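PDB 1LF6: glucoamylase from Thermoanaerobacterium thermosaccharolyticum, which hydrolyses terminal alpha-1,4-linked glucose residues from the non-reducing ends of glucan chains, and probably releases each as beta-D-glucose. Local coordinates for residues Asp30-Ala35 and Ile59-Tyr64; Glu167-Lys172 and Gln252-Ala257. All blocks are in the same frame, centred on the assembly; numbering follows the deposited sequence.

Interaction 1 of 2, residues Asp30-Ala35 and Ile59-Tyr64; sequences DTWASA and ISEVYY
E61 reaches from strand 58-63 to the backbone of A33 and makes the one hydrogen bond between 30-35 and 59-64. The amide A33 N gives its hydrogen to E61 OE2 over 3.2 Å at an angle of 141°, so the bond is bent. The donor meets the carboxylate on the syn side but 34° out of its plane. A glutamate suits this place because its chain is long enough to span the gap; a sharp bend at chi2 (88°) turns the carboxylate back toward the loop.

The other oxygen, OE1, forms a salt bridge with K37, whose NZ also gives a hydrogen bond to S34 O. The carboxylate and the lysine thus hold two successive loop residues, A33 by its amide and S34 by its carbonyl.

The remaining contacts are van der Waals. W32 lays its indole obliquely against the E61 chain, with CE3 lying 3.8 Å from E61 CG. Closer to the backbone, W32 CB approaches E61 OE2 at 3.6 Å. The small methyl of A33 points at the strand and touches both E61 OE2 and S60 CB, the latter 3.8 Å from A33 CB. S60 offers the loop only that methylene, since its OG is bonded to T53 OG1 on the adjacent strand 51-55.

All four touching residues are buried. The loop lies between the N-terminal beta-sandwich and the family 15 catalytic domain: T31 OG1 lies within hydrogen-bonding reach of the carbonyl oxygens of G326, D327 and Q329, and S34 OG bonds to D647. W32 lies about 9 Å, side chain to side chain, from W325, a probable substrate-binding residue. With a lysine and an amide both at its oxygens, the buried E61 carboxylate probably stays ionised, joining sandwich strand to interdomain loop through charge as well as packing.

Interaction 2 of 2, residues Glu167-Lys172 and Gln252-Ala257; sequences EGYVIK and QSDSEA. Unlike the reference sequence in segment 252-257: Q252 (reference Gly).
The ring of Y169 meets the other segment at its edge: D254 CG lies in the ring plane beyond the hydroxyl, and D254 OD1 sits near that plane, 3.3 Å from Y169 CE1. I171 CG2, from the same strand, is also at the edge and in plane. R16 makes a cation-pi contact with the ring. The ring and carboxylate planes are turned 64° apart, and the two side chains approach from opposite directions.

Their polar ends join in a hydrogen bond from Y169 OH to D254 OD2. The modelled separation of 2.5 Å is very short, so its exact length should not be pressed. OD1 is also near, 2.9 Å from Y169 OH. Tyrosine suits the site because a rigid ring carries its donor straight off the sheet; chi1 of 53° puts CG between the backbone N and carbonyl carbon and aims the ring at the helix. A phenylalanine here would probably leave the D254 carboxylate without its hydroxyl donor and free to turn.

D254 opens helix 254-266, where the positive end of the helix dipole probably favours an acidic side chain. S253 is the N-cap, its OG accepting from E256 N at 3.2 Å, while E256 OE1 takes the amide of Q252, a residue that differs from the reference glycine.

The contact ties the first turn of helix 254-266 to strand 166-173 across strands 176-183 and 186-192, whose M180 and Y187 both touch Y169 and D254.

In the fold
From the N terminus the chain lays down strand 14-16, then runs through the loop 30-35. Interaction 1 closes a short excursion of 23 residues that include strands 39-42 and 51-55, by bringing that loop onto strand 58-63 of the seven-stranded sheet. Interaction 2 opens only later and closes a much longer loop of 79 residues, joining the ten-stranded sheet to the helix that follows strand 243-251. The two are in series, neither nested nor crossed. Their centres are about 21 Å apart, yet Y64 OH packs 3.8 Å from Q252 N. Interaction 1 faces the catalytic domain, whereas interaction 2 lies away from the annotated sites.

Interaction 1 of 2, residues Asp30-Ala35 and Ile59-Tyr64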
# COMPACT_ATOMS: atom_id res chain seq x y z
N ASP A 30 10.92 -19.85 -2.05
CA ASP A 30 9.52 -19.41 -2.23
C ASP A 30 9.57 -17.94 -2.62
O ASP A 30 10.66 -17.32 -2.70
CB ASP A 30 8.78 -19.72 -0.95
CG ASP A 30 7.30 -19.80 -0.95
OD1 ASP A 30 6.57 -19.86 -1.96
OD2 ASP A 30 6.75 -19.92 0.19
N THR A 31 8.43 -17.33 -2.69
CA THR A 31 8.18 -16.01 -3.21
C THR A 31 7.01 -15.41 -2.47
O THR A 31 6.17 -16.18 -1.95
CB THR A 31 7.91 -16.12 -4.73
OG1 THR A 31 8.11 -14.91 -5.41
CG2 THR A 31 6.64 -16.83 -5.10
N TRP A 32 6.81 -14.12 -2.55
CA TRP A 32 5.60 -13.56 -1.90
C TRP A 32 4.42 -13.70 -2.84
O TRP A 32 4.54 -14.07 -4.00
CB TRP A 32 5.87 -12.13 -1.48
CG TRP A 32 6.90 -12.01 -0.38
CD1 TRP A 32 8.22 -11.71 -0.60
CD2 TRP A 32 6.76 -12.30 1.00
NE1 TRP A 32 8.90 -11.73 0.59
CE2 TRP A 32 8.03 -12.08 1.59
CE3 TRP A 32 5.68 -12.66 1.82
CZ2 TRP A 32 8.24 -12.26 2.96
CZ3 TRP A 32 5.90 -12.82 3.17
CH2 TRP A 32 7.17 -12.62 3.72
N ALA A 33 3.26 -13.32 -2.33
CA ALA A 33 2.03 -13.34 -3.11
C ALA A 33 1.87 -12.14 -4.05
O ALA A 33 2.56 -11.13 -3.90
CB ALA A 33 0.82 -13.42 -2.17
N SER A 34 0.96 -12.27 -5.01
CA SER A 34 0.69 -11.20 -5.95
C SER A 34 0.37 -9.93 -5.18
O SER A 34 -0.36 -9.96 -4.18
CB SER A 34 -0.50 -11.58 -6.84
OG SER A 34 -0.90 -10.49 -7.64
N ALA A 35 0.90 -8.80 -5.66
CA ALA A 35 0.69 -7.51 -5.01
C ALA A 35 -0.69 -6.91 -5.29
O ALA A 35 -1.07 -5.91 -4.68
CB ALA A 35 1.78 -6.53 -5.42
N ILE A 59 -6.36 -15.52 1.61
CA ILE A 59 -5.57 -14.68 2.49
C ILE A 59 -4.13 -14.73 1.99
O ILE A 59 -3.59 -15.81 1.76
CB ILE A 59 -5.64 -15.21 3.94
CG1 ILE A 59 -7.02 -14.91 4.53
CG2 ILE A 59 -4.51 -14.62 4.77
CD1 ILE A 59 -7.30 -15.61 5.84
N SER A 60 -3.52 -13.57 1.79
CA SER A 60 -2.14 -13.53 1.35
C SER A 60 -1.29 -13.12 2.57
O SER A 60 -1.38 -13.76 3.62
CB SER A 60 -1.97 -12.54 0.19
OG SER A 60 -2.65 -11.32 0.41
N GLU A 61 -0.49 -12.07 2.45
CA GLU A 61 0.34 -11.65 3.57
C GLU A 61 -0.46 -11.24 4.81
O GLU A 61 -1.52 -10.62 4.71
CB GLU A 61 1.24 -10.47 3.19
CG GLU A 61 2.37 -10.79 2.22
CD GLU A 61 1.95 -10.67 0.77
OE1 GLU A 61 0.84 -10.20 0.50
OE2 GLU A 61 2.76 -11.06 -0.11
N VAL A 62 0.06 -11.61 5.98
CA VAL A 62 -0.56 -11.27 7.26
C VAL A 62 0.57 -10.67 8.09
O VAL A 62 1.67 -11.23 8.15
CB VAL A 62 -1.15 -12.51 7.99
CG1 VAL A 62 -1.85 -12.06 9.26
CG2 VAL A 62 -2.13 -13.24 7.08
N TYR A 63 0.29 -9.55 8.73
CA TYR A 63 1.30 -8.84 9.51
C TYR A 63 1.08 -8.83 11.02
O TYR A 63 -0.05 -8.73 11.49
CB TYR A 63 1.39 -7.40 9.02
CG TYR A 63 1.73 -7.28 7.55
CD1 TYR A 63 2.99 -6.86 7.13
CD2 TYR A 63 0.79 -7.61 6.57
CE1 TYR A 63 3.31 -6.78 5.78
CE2 TYR A 63 1.10 -7.54 5.21
CZ TYR A 63 2.37 -7.12 4.82
OH TYR A 63 2.68 -7.04 3.48
N TYR A 64 2.19 -8.91 11.76
CA TYR A 64 2.21 -8.90 13.22
C TYR A 64 3.65 -8.90 13.70
O TYR A 64 4.49 -9.62 13.15
CB TYR A 64 1.47 -10.12 13.80
CG TYR A 64 1.88 -10.45 15.23
CD1 TYR A 64 3.00 -11.23 15.49
CD2 TYR A 64 1.16 -9.94 16.31
CE1 TYR A 64 3.41 -11.49 16.79
CE2 TYR A 64 1.57 -10.20 17.63
CZ TYR A 64 2.69 -10.98 17.86
OH TYR A 64 3.10 -11.25 19.15

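Interaction 2 of 2, residues Glu167-Lys172 and Gln252-Ala257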
# COMPACT_ATOMS: atom_id res chain seq x y z
N GLU A 167 10.40 -22.73 11.45
CA GLU A 167 10.26 -23.93 12.26
C GLU A 167 8.79 -24.26 12.49
O GLU A 167 8.05 -23.46 13.06
CB GLU A 167 10.95 -23.76 13.61
CG GLU A 167 11.09 -25.05 14.41
CD GLU A 167 11.74 -24.84 15.76
OE1 GLU A 167 12.74 -24.09 15.83
OE2 GLU A 167 11.27 -25.43 16.75
N GLY A 168 8.37 -25.43 12.03
CA GLY A 168 6.99 -25.84 12.21
C GLY A 168 6.86 -27.09 13.06
O GLY A 168 7.72 -27.97 13.02
N TYR A 169 5.79 -27.15 13.85
CA TYR A 169 5.52 -28.29 14.72
C TYR A 169 4.06 -28.30 15.16
O TYR A 169 3.30 -27.38 14.84
CB TYR A 169 6.45 -28.24 15.93
CG TYR A 169 6.43 -26.94 16.69
CD1 TYR A 169 5.70 -26.80 17.87
CD2 TYR A 169 7.16 -25.84 16.24
CE1 TYR A 169 5.70 -25.60 18.58
CE2 TYR A 169 7.16 -24.63 16.94
CZ TYR A 169 6.43 -24.53 18.11
OH TYR A 169 6.45 -23.34 18.80
N VAL A 170 3.67 -29.34 15.88
CA VAL A 170 2.29 -29.47 16.33
C VAL A 170 2.19 -29.65 17.84
O VAL A 170 3.02 -30.33 18.46
CB VAL A 170 1.59 -30.66 15.64
CG1 VAL A 170 0.10 -30.65 15.94
CG2 VAL A 170 1.84 -30.62 14.14
N ILE A 171 1.19 -29.02 18.44
CA ILE A 171 0.97 -29.13 19.88
C ILE A 171 -0.51 -29.37 20.12
O ILE A 171 -1.29 -29.51 19.18
CB ILE A 171 1.37 -27.85 20.63
CG1 ILE A 171 0.50 -26.68 20.17
CG2 ILE A 171 2.85 -27.55 20.41
CD1 ILE A 171 0.64 -25.44 21.03
N LYS A 172 -0.88 -29.41 21.39
CA LYS A 172 -2.26 -29.60 21.78
C LYS A 172 -2.50 -28.70 22.98
O LYS A 172 -1.87 -28.85 24.02
CB LYS A 172 -2.51 -31.07 22.13
CG LYS A 172 -3.98 -31.47 22.08
CD LYS A 172 -4.14 -32.97 22.31
CE LYS A 172 -5.59 -33.40 22.16
NZ LYS A 172 -5.78 -34.86 22.44
N GLN A 252 4.46 -14.05 21.36
CA GLN A 252 5.92 -14.03 21.49
C GLN A 252 6.39 -15.34 22.13
O GLN A 252 7.55 -15.48 22.51
CB GLN A 252 6.35 -12.84 22.35
CG GLN A 252 7.86 -12.65 22.45
CD GLN A 252 8.24 -11.54 23.42
OE1 GLN A 252 7.91 -11.59 24.60
NE2 GLN A 252 8.95 -10.53 22.91
N SER A 253 5.47 -16.29 22.23
CA SER A 253 5.76 -17.59 22.81
C SER A 253 4.66 -18.58 22.43
O SER A 253 3.60 -18.18 21.95
CB SER A 253 5.84 -17.49 24.34
OG SER A 253 4.57 -17.23 24.92
N ASP A 254 4.93 -19.86 22.64
CA ASP A 254 3.96 -20.91 22.33
C ASP A 254 2.68 -20.75 23.13
O ASP A 254 1.58 -20.86 22.60
CB ASP A 254 4.57 -22.28 22.62
CG ASP A 254 5.04 -22.99 21.37
OD1 ASP A 254 5.76 -24.00 21.49
OD2 ASP A 254 4.66 -22.54 20.27
N SER A 255 2.84 -20.51 24.43
CA SER A 255 1.70 -20.35 25.32
C SER A 255 0.83 -19.16 24.94
O SER A 255 -0.40 -19.25 24.95
CB SER A 255 2.18 -20.21 26.76
OG SER A 255 1.08 -20.21 27.65
N GLU A 256 1.47 -18.04 24.62
CA GLU A 256 0.72 -16.84 24.25
C GLU A 256 -0.10 -17.09 22.99
O GLU A 256 -1.31 -16.85 22.97
CB GLU A 256 1.66 -15.66 24.02
CG GLU A 256 0.97 -14.31 24.20
CD GLU A 256 1.77 -13.14 23.64
OE1 GLU A 256 3.02 -13.19 23.70
OE2 GLU A 256 1.15 -12.17 23.15
N ALA A 257 0.55 -17.57 21.93
CA ALA A 257 -0.15 -17.83 20.68
C ALA A 257 -1.33 -18.78 20.88
O ALA A 257 -2.45 -18.49 20.44
CB ALA A 257 0.82 -18.42 19.65